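Local atomic coordinates of ORF10 (Moritella marina, PDB entry 6RIW), a protein that probably catalyses the condensing step of polyunsaturated fatty acid synthesis with its ketosynthase-chain length factor didomain, the part of the longer protein described here. Residues Ser74-Asp79 and Ala180-Leu185; Asp88-Gly93 and Gly173-Leu178; Asn80-Gly85 and His165-Leu170; Gly186-Ala191 and Val669-Glu674; Leu871-Ser876 and Ser959-Asn964. One frame throughout, in Å; residues are numbered along the deposited sequence.

Contacts 1, 2 and 3 all lie in the ketosynthase domain. Contacts 1 and 2 share helix 174-183, with centres about 12 Å apart. Contacts 2 and 3 are neighbours, with centres about 10 Å apart, and are joined where Tyr174 OH meets Tyr82 OH at 2.7 Å. Contact 4 joins the ketosynthase and chain length factor domains. Contact 5 lies beside that boundary: its Arg873 NH2 makes a salt bridge to Asp167 OD1 of contact 3 at 2.9 Å. Asn875 of contact 5 also bonds weakly to Gln181 of contact 1. Contacts 3 and 4 do not touch; their centres are about 22 Å apart. All five are away from the magnesium site at Met1 and Lys286.

Contact 1. Residues Ser74-Asp79 and Ala180-Leu185; sequences SGYQLD and AQAAGL
Gln181 holds CG opposite its backbone N (chi1 -176°) and stays extended, which brings its amide against Leu78. Gln77 turns CG away from its own carbonyl carbon (chi1 -61°), and its extended chain takes the amide to Gly184. Gly184 closes helix 174-183 in a Schellman motif. Positive phi suits a glycine here, and a beta carbon would also collide with Gln77 NE2. The contact sets the loop before helix 80-84 against the C-terminal end of a helix in the ketosynthase domain, which has the thiolase-like fold.

One backbone bond joins the two segments. Gln77 N donates to Ala182 O at 2.9 Å and is nearly straight, at 165°. The donor sits somewhat off the carbonyl plane. The same Ala182 O also lies in the plane of the Tyr76 ring, at its edge. Tyr76 CD1 rests on Ala182 CB at 3.9 Å. Lys98 makes a cation-pi contact with this tyrosine.

Leu78 and Gln181 cross at about a right angle. Leu78 CD2 packs on Gln181 CD at 3.8 Å, so a methyl group covers the amide carbon. The oxygen of that amide, Gln181 OE1, has a weak hydrogen bond from Asn875 ND2. Gln77 places its own amide beside the helix end, with OE1 3.6 Å from Gly184 CA. A water donates to Gln77 OE1 at 3.0 Å and to Gln181 O at 2.6 Å.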
# COMPACT_ATOMS: atom_id res chain seq x y z
N SER A 74 26.14 0.87 -4.60
CA SER A 74 27.12 1.73 -3.96
C SER A 74 26.63 3.18 -3.93
O SER A 74 25.74 3.58 -4.69
CB SER A 74 28.46 1.64 -4.70
OG SER A 74 28.41 2.31 -5.96
N GLY A 75 27.20 3.97 -3.03
CA GLY A 75 26.97 5.40 -3.02
C GLY A 75 25.76 5.89 -2.24
O GLY A 75 25.42 7.07 -2.35
N TYR A 76 25.09 5.03 -1.49
CA TYR A 76 23.98 5.43 -0.63
C TYR A 76 24.46 5.58 0.82
O TYR A 76 25.60 5.26 1.16
CB TYR A 76 22.83 4.41 -0.70
CG TYR A 76 22.21 4.29 -2.06
CD1 TYR A 76 21.15 5.10 -2.42
CD2 TYR A 76 22.72 3.41 -3.00
CE1 TYR A 76 20.59 5.02 -3.67
CE2 TYR A 76 22.16 3.32 -4.26
CZ TYR A 76 21.10 4.12 -4.58
OH TYR A 76 20.55 4.04 -5.83
N GLN A 77 23.55 6.05 1.68
CA GLN A 77 23.90 6.18 3.09
C GLN A 77 23.71 4.87 3.86
O GLN A 77 24.00 4.80 5.06
CB GLN A 77 23.12 7.33 3.72
CG GLN A 77 23.46 8.67 3.01
CD GLN A 77 23.09 9.90 3.81
OE1 GLN A 77 22.74 9.83 4.99
NE2 GLN A 77 23.18 11.05 3.15
N LEU A 78 23.26 3.82 3.18
CA LEU A 78 23.17 2.47 3.72
C LEU A 78 24.14 1.57 2.97
O LEU A 78 24.42 1.77 1.79
CB LEU A 78 21.75 1.92 3.59
CG LEU A 78 20.77 2.56 4.58
CD1 LEU A 78 19.36 2.12 4.27
CD2 LEU A 78 21.14 2.25 6.04
N ASP A 79 24.64 0.57 3.69
CA ASP A 79 25.71 -0.30 3.20
C ASP A 79 25.31 -1.05 1.93
O ASP A 79 24.19 -1.53 1.78
CB ASP A 79 26.09 -1.27 4.33
CG ASP A 79 26.78 -2.53 3.83
OD1 ASP A 79 27.96 -2.44 3.42
OD2 ASP A 79 26.15 -3.61 3.86
N ALA A 180 14.15 7.32 2.27
CA ALA A 180 14.50 8.46 3.11
C ALA A 180 15.85 8.24 3.79
O ALA A 180 16.70 9.14 3.80
CB ALA A 180 13.40 8.72 4.14
N GLN A 181 16.08 7.04 4.31
CA GLN A 181 17.34 6.81 5.01
C GLN A 181 18.50 6.74 4.04
O GLN A 181 19.55 7.35 4.29
CB GLN A 181 17.28 5.54 5.88
CG GLN A 181 18.57 5.36 6.71
CD GLN A 181 18.47 4.29 7.78
OE1 GLN A 181 17.58 3.43 7.78
NE2 GLN A 181 19.39 4.36 8.73
N ALA A 182 18.35 6.01 2.93
CA ALA A 182 19.47 5.82 2.01
C ALA A 182 19.88 7.12 1.30
O ALA A 182 21.03 7.25 0.89
CB ALA A 182 19.12 4.77 0.95
N ALA A 183 18.96 8.06 1.13
CA ALA A 183 19.29 9.34 0.52
C ALA A 183 19.51 10.45 1.54
O ALA A 183 19.82 11.57 1.15
CB ALA A 183 18.19 9.76 -0.47
N GLY A 184 19.36 10.17 2.84
CA GLY A 184 19.57 11.20 3.83
C GLY A 184 18.49 12.26 3.91
O GLY A 184 18.79 13.41 4.24
N LEU A 185 17.25 11.89 3.64
CA LEU A 185 16.13 12.84 3.73
C LEU A 185 15.68 13.05 5.17
O LEU A 185 15.46 12.08 5.91
CB LEU A 185 14.96 12.31 2.92
CG LEU A 185 15.28 11.85 1.50
CD1 LEU A 185 13.96 11.54 0.81
CD2 LEU A 185 16.06 12.95 0.78
O HOH W 1 20.41 8.59 6.39

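Contact 2. Residues Asp88-Gly93 and Gly173-Leu178; sequences DLNQWG and GYPAAL
The end of the Asn90 side chain, on helix 88-104, meets Leu178 and Pro175 of helix 174-183, and the side chain can be followed outward. Asn90 CB touches Leu178 CD2 at 3.7 Å. Asn90 CG is 4.1 Å from Leu178 CD2. Asn90 OD1 then comes within 3.7 Å of Leu178 CD2 and within 4.0 Å of Pro175 CG. The side chains of Asn90 and Leu178 cross at about a right angle.

The preceding residue, Leu89, meets the proline ring. Its CG lies opposite the backbone N (chi1 -158°), and this swings CD2 round to the proline. Leu89 CD2 lies 3.4 Å from Pro175 CG, tighter than usual for two carbons. Pro175 sits in the first turn of its helix, where the missing N-H costs no helical bond.

Both helices belong to the ketosynthase domain. The axes of the two short helical segments approach to 9.8 Å, with N-to-C directions 36° apart. Pro175 also packs on Leu119 of strand 115-120, and the Tyr174 hydroxyl bonds to Tyr82 OH.

No direct hydrogen bond crosses between the segments. A water donates to Pro175 O at 2.9 Å and weakly to Asn90 O. The contact therefore depends on close carbon packing. Asn90 OD1 meets carbon atoms here, and the polar link runs through water.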
# COMPACT_ATOMS: atom_id res chain seq x y z
N ASP A 88 13.74 -6.07 -6.11
CA ASP A 88 13.55 -5.06 -7.16
C ASP A 88 12.72 -3.88 -6.67
O ASP A 88 12.98 -2.73 -7.03
CB ASP A 88 12.83 -5.69 -8.35
CG ASP A 88 13.73 -6.57 -9.21
OD1 ASP A 88 14.96 -6.40 -9.15
OD2 ASP A 88 13.17 -7.43 -9.94
N LEU A 89 11.68 -4.16 -5.89
CA LEU A 89 10.85 -3.06 -5.37
C LEU A 89 11.72 -1.99 -4.74
O LEU A 89 11.60 -0.80 -5.06
CB LEU A 89 9.85 -3.59 -4.35
CG LEU A 89 8.63 -2.70 -4.13
CD1 LEU A 89 7.50 -3.53 -3.53
CD2 LEU A 89 8.97 -1.55 -3.25
N ASN A 90 12.59 -2.39 -3.82
CA ASN A 90 13.43 -1.42 -3.13
C ASN A 90 14.49 -0.85 -4.05
O ASN A 90 14.76 0.36 -4.04
CB ASN A 90 14.10 -2.07 -1.92
CG ASN A 90 13.09 -2.76 -1.00
OD1 ASN A 90 12.67 -2.21 -0.00
ND2 ASN A 90 12.71 -3.98 -1.35
N GLN A 91 15.12 -1.72 -4.85
CA GLN A 91 16.25 -1.27 -5.66
C GLN A 91 15.80 -0.31 -6.75
O GLN A 91 16.49 0.68 -7.04
CB GLN A 91 16.96 -2.47 -6.27
CG GLN A 91 17.59 -3.36 -5.18
CD GLN A 91 18.45 -4.46 -5.75
OE1 GLN A 91 18.33 -4.81 -6.92
NE2 GLN A 91 19.34 -5.02 -4.92
N TRP A 92 14.66 -0.59 -7.38
CA TRP A 92 14.18 0.32 -8.41
C TRP A 92 13.83 1.68 -7.82
O TRP A 92 14.09 2.71 -8.45
CB TRP A 92 12.97 -0.27 -9.13
CG TRP A 92 13.25 -1.51 -9.91
CD1 TRP A 92 14.47 -2.07 -10.18
CD2 TRP A 92 12.27 -2.36 -10.51
NE1 TRP A 92 14.31 -3.21 -10.92
CE2 TRP A 92 12.97 -3.41 -11.14
CE3 TRP A 92 10.87 -2.34 -10.57
CZ2 TRP A 92 12.31 -4.45 -11.81
CZ3 TRP A 92 10.22 -3.36 -11.25
CH2 TRP A 92 10.94 -4.40 -11.87
N GLY A 93 13.22 1.70 -6.63
CA GLY A 93 12.91 2.98 -5.99
C GLY A 93 14.15 3.75 -5.58
O GLY A 93 14.21 4.98 -5.73
N GLY A 173 5.11 -0.11 3.22
CA GLY A 173 5.57 1.18 3.70
C GLY A 173 7.08 1.35 3.78
O GLY A 173 7.61 2.42 3.47
N TYR A 174 7.79 0.31 4.21
CA TYR A 174 9.24 0.43 4.38
C TYR A 174 9.99 0.96 3.16
O TYR A 174 10.99 1.67 3.35
CB TYR A 174 9.82 -0.93 4.80
CG TYR A 174 11.29 -0.87 5.14
CD1 TYR A 174 11.76 -0.07 6.17
CD2 TYR A 174 12.22 -1.63 4.40
CE1 TYR A 174 13.13 -0.02 6.49
CE2 TYR A 174 13.58 -1.58 4.70
CZ TYR A 174 14.03 -0.77 5.74
OH TYR A 174 15.39 -0.73 6.03
N PRO A 175 9.61 0.66 1.91
CA PRO A 175 10.37 1.23 0.78
C PRO A 175 10.49 2.74 0.82
O PRO A 175 11.53 3.29 0.43
CB PRO A 175 9.60 0.74 -0.45
CG PRO A 175 9.05 -0.62 0.02
CD PRO A 175 8.64 -0.35 1.45
N ALA A 176 9.45 3.45 1.28
CA ALA A 176 9.55 4.90 1.39
C ALA A 176 10.50 5.31 2.51
O ALA A 176 11.28 6.26 2.35
CB ALA A 176 8.16 5.51 1.62
N ALA A 177 10.47 4.62 3.64
CA ALA A 177 11.41 4.92 4.72
C ALA A 177 12.83 4.56 4.32
O ALA A 177 13.78 5.22 4.75
CB ALA A 177 11.00 4.18 6.00
N LEU A 178 13.00 3.51 3.52
CA LEU A 178 14.33 3.13 3.09
C LEU A 178 14.92 4.18 2.15
O LEU A 178 16.10 4.51 2.25
CB LEU A 178 14.28 1.78 2.39
CG LEU A 178 15.60 1.33 1.76
CD1 LEU A 178 16.49 0.81 2.84
CD2 LEU A 178 15.34 0.23 0.75
O HOH W 2 12.91 1.52 -1.47

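Contact 3. Residues Asn80-Gly85 and His165-Leu170; sequences NDYLAG and HADNAL
Tyr82 points the edge of its ring at the face of His165 in a T-shaped pair. The ring centroids are 5.2 Å apart and the planes stand at 77°. Tyr82 CE1 is the atom that touches, 3.7 Å from His165 NE2 and toward the rim of the imidazole. Tyr82 has CG opposite its backbone N (chi1 173°), and this extends the ring from helix 80-84 to the 3-10 segment 166-169.

Asp167 takes the hydroxyl end, a hydroxyl paired also with Tyr174. Tyr82 OH donates to Asp167 OD2, and the carboxylate stands at right angles to the phenol ring. The modelled Tyr82 OH to Asp167 OD2 separation of 2.4 Å is very short and doubtful in its exact value. The other carboxylate oxygen, Asp167 OD1, has a salt bridge with Arg873 and a hydrogen bond with Tyr708.

His165 ND1 accepts from Asp167 N at 3.0 Å, close to the ring plane, which fixes the rotation of the imidazole. Asn168 points its amide at the end of helix 80-84. Its ND2 donates to Gly85 O at 3.2 Å, and the bond lies in both the amide plane and the carbonyl plane. Asn168 OD1 is held by Asp87 N. A water adds to the join by donating to Gly85 O at 2.7 Å and accepting from His165 N.

The contact packs a short helix of the ketosynthase domain against the loop before helix 174-183. With ND1 used as an acceptor, a neutral His165 would probably carry its proton on NE2. The Asp167 carboxylate is gripped at both oxygens, and the nearby arginine charge would favour its ionised form.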
# COMPACT_ATOMS: atom_id res chain seq x y z
N ASN A 80 26.28 -1.14 1.02
CA ASN A 80 26.11 -1.82 -0.27
C ASN A 80 25.54 -3.23 -0.11
O ASN A 80 24.58 -3.62 -0.79
CB ASN A 80 27.48 -1.84 -0.97
CG ASN A 80 27.48 -2.66 -2.25
OD1 ASN A 80 27.55 -3.90 -2.23
ND2 ASN A 80 27.44 -1.97 -3.38
N ASP A 81 26.12 -4.03 0.79
CA ASP A 81 25.69 -5.42 0.93
C ASP A 81 24.25 -5.54 1.42
O ASP A 81 23.51 -6.44 0.99
CB ASP A 81 26.63 -6.16 1.88
CG ASP A 81 28.05 -6.21 1.35
OD1 ASP A 81 28.94 -5.59 1.97
OD2 ASP A 81 28.26 -6.87 0.31
N TYR A 82 23.82 -4.65 2.32
CA TYR A 82 22.42 -4.66 2.72
C TYR A 82 21.50 -4.33 1.54
O TYR A 82 20.52 -5.04 1.28
CB TYR A 82 22.20 -3.66 3.86
CG TYR A 82 20.75 -3.47 4.22
CD1 TYR A 82 20.01 -4.49 4.81
CD2 TYR A 82 20.11 -2.27 3.96
CE1 TYR A 82 18.66 -4.32 5.14
CE2 TYR A 82 18.76 -2.08 4.29
CZ TYR A 82 18.05 -3.10 4.88
OH TYR A 82 16.72 -2.90 5.18
N LEU A 83 21.79 -3.24 0.81
CA LEU A 83 20.92 -2.85 -0.29
C LEU A 83 20.93 -3.87 -1.42
O LEU A 83 19.91 -4.06 -2.09
CB LEU A 83 21.32 -1.48 -0.85
CG LEU A 83 21.27 -0.36 0.17
CD1 LEU A 83 21.68 0.97 -0.46
CD2 LEU A 83 19.84 -0.27 0.73
N ALA A 84 22.07 -4.52 -1.65
CA ALA A 84 22.16 -5.56 -2.67
C ALA A 84 21.24 -6.74 -2.40
O ALA A 84 20.88 -7.45 -3.33
CB ALA A 84 23.61 -6.06 -2.79
N GLY A 85 20.88 -6.98 -1.14
CA GLY A 85 20.03 -8.09 -0.79
C GLY A 85 18.55 -7.77 -0.74
O GLY A 85 17.77 -8.59 -0.24
N HIS A 165 16.60 -11.55 3.22
CA HIS A 165 16.53 -10.69 4.40
C HIS A 165 15.08 -10.40 4.75
O HIS A 165 14.27 -10.04 3.88
CB HIS A 165 17.28 -9.38 4.14
CG HIS A 165 17.59 -8.58 5.37
ND1 HIS A 165 16.64 -7.85 6.05
CD2 HIS A 165 18.77 -8.35 6.01
CE1 HIS A 165 17.20 -7.23 7.07
NE2 HIS A 165 18.50 -7.51 7.07
N ALA A 166 14.76 -10.50 6.04
CA ALA A 166 13.40 -10.28 6.54
C ALA A 166 12.80 -8.95 6.11
O ALA A 166 11.57 -8.84 5.97
CB ALA A 166 13.40 -10.36 8.07
N ASP A 167 13.62 -7.91 5.92
CA ASP A 167 13.07 -6.61 5.53
C ASP A 167 12.33 -6.68 4.18
O ASP A 167 11.54 -5.80 3.87
CB ASP A 167 14.18 -5.54 5.45
CG ASP A 167 14.62 -5.00 6.83
OD1 ASP A 167 13.97 -5.30 7.87
OD2 ASP A 167 15.64 -4.27 6.87
N ASN A 168 12.60 -7.71 3.37
CA ASN A 168 11.86 -7.91 2.14
C ASN A 168 10.38 -8.24 2.37
O ASN A 168 9.60 -8.19 1.42
CB ASN A 168 12.53 -9.02 1.33
CG ASN A 168 13.82 -8.53 0.68
OD1 ASN A 168 13.79 -7.61 -0.14
ND2 ASN A 168 14.95 -9.12 1.07
N ALA A 169 9.96 -8.53 3.58
CA ALA A 169 8.53 -8.72 3.81
C ALA A 169 7.81 -7.42 4.16
O ALA A 169 6.57 -7.41 4.26
CB ALA A 169 8.31 -9.74 4.93
N LEU A 170 8.54 -6.32 4.37
CA LEU A 170 7.95 -5.03 4.70
C LEU A 170 7.65 -4.31 3.39
O LEU A 170 8.33 -3.37 2.96
CB LEU A 170 8.88 -4.21 5.60
CG LEU A 170 9.38 -4.92 6.89
CD1 LEU A 170 10.37 -4.05 7.63
CD2 LEU A 170 8.20 -5.26 7.80
O HOH W 3 18.35 -10.84 1.10

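Contact 4. Residues Gly186-Ala191 and Val669-Glu674; sequences GGSHFA and VYRCVE
Ser188 and His189 meet Arg671 mainly by flat packing. The guanidinium lies with one face on the backbone of the strand, and His189 N stands over its centre, 3.7 Å from the plane. His189 O is 3.2 Å from Arg671 NE, but it too lies over the face and makes no hydrogen bond. Arg671 NH1 comes over one face of the His189 imidazole, 3.7 Å from NE2 and toward the rim. The two planes are 48° apart, so this is not a parallel stack. Ser188 CB touches Arg671 NH2 at 3.4 Å. The arginine chain bends at chi2 (-70°) to lay its head along the strand. Phe770 makes a cation-pi contact with it.

This is a junction of the two domains. Strand 189-193 of the ketosynthase pairs antiparallel with strand 659-663 of the chain length factor, the pairing by which ketosynthases of the thiolase-like fold form dimers. Helix 668-682 follows the second strand and presents Arg671.

The ionic part lies within that helix. Arg671 NH2 makes a salt bridge with Glu674 OE1 at 3.1 Å, in the guanidinium plane and on the syn side of the carboxylate. Replacing Arg671 with a leucine would probably leave Glu674 without its counter-charge and the His189 peptide without its flat cover.

The remaining polar contacts involve Ser188. Ser188 OG is 3.2 Å from Glu674 OE2. A water lies 2.9 Å from Ser188 OG and accepts from Arg671 NH2. His189 N is buried with no hydrogen-bond partner.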
# COMPACT_ATOMS: atom_id res chain seq x y z
N GLY A 186 15.48 14.30 5.57
CA GLY A 186 15.05 14.60 6.92
C GLY A 186 13.59 14.98 7.12
O GLY A 186 13.18 15.32 8.23
N GLY A 187 12.78 14.94 6.05
CA GLY A 187 11.39 15.34 6.12
C GLY A 187 10.45 14.15 6.22
O GLY A 187 10.85 13.02 6.50
N SER A 188 9.16 14.42 6.02
CA SER A 188 8.13 13.39 6.17
C SER A 188 8.22 12.36 5.06
O SER A 188 8.63 12.67 3.93
CB SER A 188 6.73 14.01 6.16
OG SER A 188 6.61 15.03 7.12
N HIS A 189 7.81 11.13 5.36
CA HIS A 189 7.81 10.09 4.35
C HIS A 189 6.74 9.06 4.66
O HIS A 189 6.50 8.73 5.82
CB HIS A 189 9.18 9.39 4.22
CG HIS A 189 9.82 9.00 5.52
ND1 HIS A 189 9.71 7.73 6.05
CD2 HIS A 189 10.62 9.69 6.37
CE1 HIS A 189 10.39 7.66 7.18
NE2 HIS A 189 10.95 8.84 7.40
N PHE A 190 6.07 8.60 3.60
CA PHE A 190 5.15 7.47 3.68
C PHE A 190 4.91 6.95 2.27
O PHE A 190 5.28 7.58 1.29
CB PHE A 190 3.82 7.84 4.37
CG PHE A 190 3.03 8.95 3.70
CD1 PHE A 190 3.27 10.29 4.01
CD2 PHE A 190 2.01 8.65 2.80
CE1 PHE A 190 2.51 11.33 3.39
CE2 PHE A 190 1.24 9.66 2.20
CZ PHE A 190 1.49 11.00 2.49
N ALA A 191 4.35 5.75 2.20
CA ALA A 191 3.86 5.18 0.95
C ALA A 191 2.33 5.26 0.94
O ALA A 191 1.69 5.32 2.00
CB ALA A 191 4.31 3.73 0.79
N VAL A 669 -0.44 4.99 11.30
CA VAL A 669 -1.57 5.79 11.77
C VAL A 669 -1.14 7.23 12.06
O VAL A 669 -1.87 8.18 11.76
CB VAL A 669 -2.22 5.15 13.01
CG1 VAL A 669 -3.23 6.14 13.66
CG2 VAL A 669 -2.93 3.85 12.63
N TYR A 670 0.05 7.42 12.65
CA TYR A 670 0.49 8.79 12.94
C TYR A 670 0.79 9.57 11.66
O TYR A 670 0.52 10.77 11.60
CB TYR A 670 1.70 8.74 13.89
CG TYR A 670 1.42 7.99 15.19
CD1 TYR A 670 0.17 8.03 15.78
CD2 TYR A 670 2.41 7.23 15.81
CE1 TYR A 670 -0.10 7.34 16.97
CE2 TYR A 670 2.15 6.53 17.00
CZ TYR A 670 0.90 6.60 17.57
OH TYR A 670 0.65 5.91 18.75
N ARG A 671 1.29 8.91 10.61
CA ARG A 671 1.40 9.61 9.32
C ARG A 671 0.02 9.97 8.76
O ARG A 671 -0.11 11.00 8.08
CB ARG A 671 2.19 8.79 8.31
CG ARG A 671 3.68 8.61 8.65
CD ARG A 671 4.50 9.92 8.52
NE ARG A 671 5.92 9.69 8.80
CZ ARG A 671 6.83 10.66 8.96
NH1 ARG A 671 8.10 10.34 9.21
NH2 ARG A 671 6.47 11.94 8.85
N CYS A 672 -1.01 9.15 9.00
CA CYS A 672 -2.37 9.51 8.59
C CYS A 672 -2.87 10.74 9.33
O CYS A 672 -3.58 11.58 8.76
CB CYS A 672 -3.34 8.35 8.83
SG CYS A 672 -3.16 6.97 7.69
N VAL A 673 -2.58 10.83 10.63
CA VAL A 673 -2.99 12.01 11.39
C VAL A 673 -2.36 13.26 10.78
O VAL A 673 -3.04 14.28 10.56
CB VAL A 673 -2.61 11.83 12.87
CG1 VAL A 673 -2.86 13.12 13.66
CG2 VAL A 673 -3.37 10.63 13.48
N GLU A 674 -1.06 13.20 10.48
CA GLU A 674 -0.36 14.31 9.84
C GLU A 674 -0.96 14.63 8.48
O GLU A 674 -1.17 15.81 8.14
CB GLU A 674 1.12 13.96 9.68
CG GLU A 674 1.96 14.97 8.87
CD GLU A 674 3.45 14.58 8.83
OE1 GLU A 674 3.81 13.44 8.41
OE2 GLU A 674 4.27 15.42 9.26
O HOH W 4 8.31 14.40 9.32

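Contact 5. Residues Leu871-Ser876 and Ser959-Asn964; sequences LGRDNS and SAHATN
Gly872 to Asn875 form a type I beta turn, closed by Asn875 N to Gly872 O at 3.1 Å, and it faces the 3-10 segment 961-963. His961 fills the space between them and is sandwiched by two flat groups. On one face lies the Arg873 guanidinium, with centres 4.0 Å apart and planes only 3° from parallel. Bends at chi2 and chi3 fold the arginine chain back over the ring. On the opposite face lies the Asn875 amide, also almost parallel to the ring. Asn875 CB adds a CH-pi contact, 3.7 Å from the ring centroid.

The imidazole also bonds to the turn backbone. His961 NE2 donates to Arg873 O at 2.8 Å, with an angle of 146° at the hydrogen. The donor stands well above the carbonyl plane. Two waters meet Arg873 NH1 at the guanidinium edge. One accepts from His961 N at 2.9 Å, and the other donates to Ser959 O at 2.7 Å.

The guanidinium, paired with Asp167, ties the turn to the ketosynthase domain, and Asn875 OD1 bonds to Ser774 OG. With an alanine in place of His961, the guanidinium and the amide would probably lose the ring that separates them, and Arg873 O its donor.

Residues 959-964 lie in the loop after helix 929-934, near the C-terminal end of the modelled chain. The turn belongs to the chain length factor domain and joins strands 865-870 and 876-884. Its place between these strands is consistent with the counterpart of the ketosynthase GFGG loop, with the sequence diverged in the chain length factor.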
# COMPACT_ATOMS: atom_id res chain seq x y z
N LEU A 871 7.51 4.47 17.70
CA LEU A 871 8.73 4.06 17.03
C LEU A 871 8.35 2.96 16.05
O LEU A 871 7.23 2.46 16.07
CB LEU A 871 9.80 3.54 18.02
CG LEU A 871 10.27 4.55 19.08
CD1 LEU A 871 11.15 3.85 20.12
CD2 LEU A 871 11.06 5.68 18.43
N GLY A 872 9.28 2.59 15.18
CA GLY A 872 8.99 1.44 14.34
C GLY A 872 10.04 1.23 13.27
O GLY A 872 11.09 1.88 13.25
N ARG A 873 9.72 0.32 12.36
CA ARG A 873 10.67 -0.02 11.33
C ARG A 873 10.79 1.06 10.27
O ARG A 873 11.64 0.92 9.37
CB ARG A 873 10.28 -1.35 10.69
CG ARG A 873 10.49 -2.55 11.61
CD ARG A 873 11.98 -2.65 12.02
NE ARG A 873 12.83 -3.01 10.88
CZ ARG A 873 14.16 -2.96 10.88
NH1 ARG A 873 14.83 -2.58 11.96
NH2 ARG A 873 14.83 -3.33 9.80
N ASP A 874 9.99 2.12 10.32
CA ASP A 874 10.19 3.24 9.41
C ASP A 874 11.34 4.15 9.86
O ASP A 874 11.73 5.04 9.10
CB ASP A 874 8.91 4.05 9.30
CG ASP A 874 8.38 4.48 10.68
OD1 ASP A 874 8.13 3.58 11.55
OD2 ASP A 874 8.24 5.70 10.90
N ASN A 875 11.89 3.92 11.05
CA ASN A 875 13.07 4.66 11.54
C ASN A 875 12.76 6.15 11.70
O ASN A 875 13.53 7.03 11.31
CB ASN A 875 14.29 4.43 10.64
CG ASN A 875 15.60 4.65 11.38
OD1 ASN A 875 15.61 4.93 12.58
ND2 ASN A 875 16.72 4.52 10.68
N SER A 876 11.59 6.44 12.26
CA SER A 876 11.32 7.79 12.73
C SER A 876 10.55 7.71 14.03
O SER A 876 9.90 6.70 14.35
CB SER A 876 10.56 8.63 11.68
OG SER A 876 9.29 8.08 11.44
N SER A 959 19.14 -6.58 13.51
CA SER A 959 19.36 -5.53 14.50
C SER A 959 18.39 -4.37 14.28
O SER A 959 17.94 -4.09 13.16
CB SER A 959 20.79 -5.01 14.40
OG SER A 959 20.98 -4.48 13.09
N ALA A 960 18.09 -3.68 15.37
CA ALA A 960 17.14 -2.57 15.29
C ALA A 960 17.77 -1.36 14.63
O ALA A 960 18.99 -1.23 14.53
CB ALA A 960 16.64 -2.19 16.68
N HIS A 961 16.92 -0.42 14.21
CA HIS A 961 17.43 0.76 13.52
C HIS A 961 18.41 1.54 14.40
O HIS A 961 19.39 2.09 13.90
CB HIS A 961 16.27 1.67 13.12
CG HIS A 961 15.60 1.23 11.86
ND1 HIS A 961 16.31 0.91 10.72
CD2 HIS A 961 14.29 1.03 11.57
CE1 HIS A 961 15.45 0.55 9.77
NE2 HIS A 961 14.23 0.61 10.27
N ALA A 962 18.14 1.58 15.71
CA ALA A 962 18.96 2.36 16.63
C ALA A 962 20.41 1.89 16.67
O ALA A 962 21.28 2.66 17.12
CB ALA A 962 18.36 2.27 18.04
N THR A 963 20.70 0.65 16.26
CA THR A 963 22.07 0.16 16.22
C THR A 963 22.88 0.75 15.07
O THR A 963 24.12 0.61 15.07
CB THR A 963 22.12 -1.36 16.07
OG1 THR A 963 21.70 -1.71 14.75
CG2 THR A 963 21.26 -2.03 17.10
N ASN A 964 22.24 1.35 14.06
CA ASN A 964 22.98 1.93 12.94
C ASN A 964 23.83 0.90 12.21
O ASN A 964 24.84 1.24 11.59
CB ASN A 964 23.86 3.11 13.40
CG ASN A 964 23.06 4.24 14.01
OD1 ASN A 964 23.43 4.79 15.06
ND2 ASN A 964 21.95 4.59 13.37
O HOH W 5 14.14 -1.30 14.31
O HOH W 6 17.53 -2.46 10.99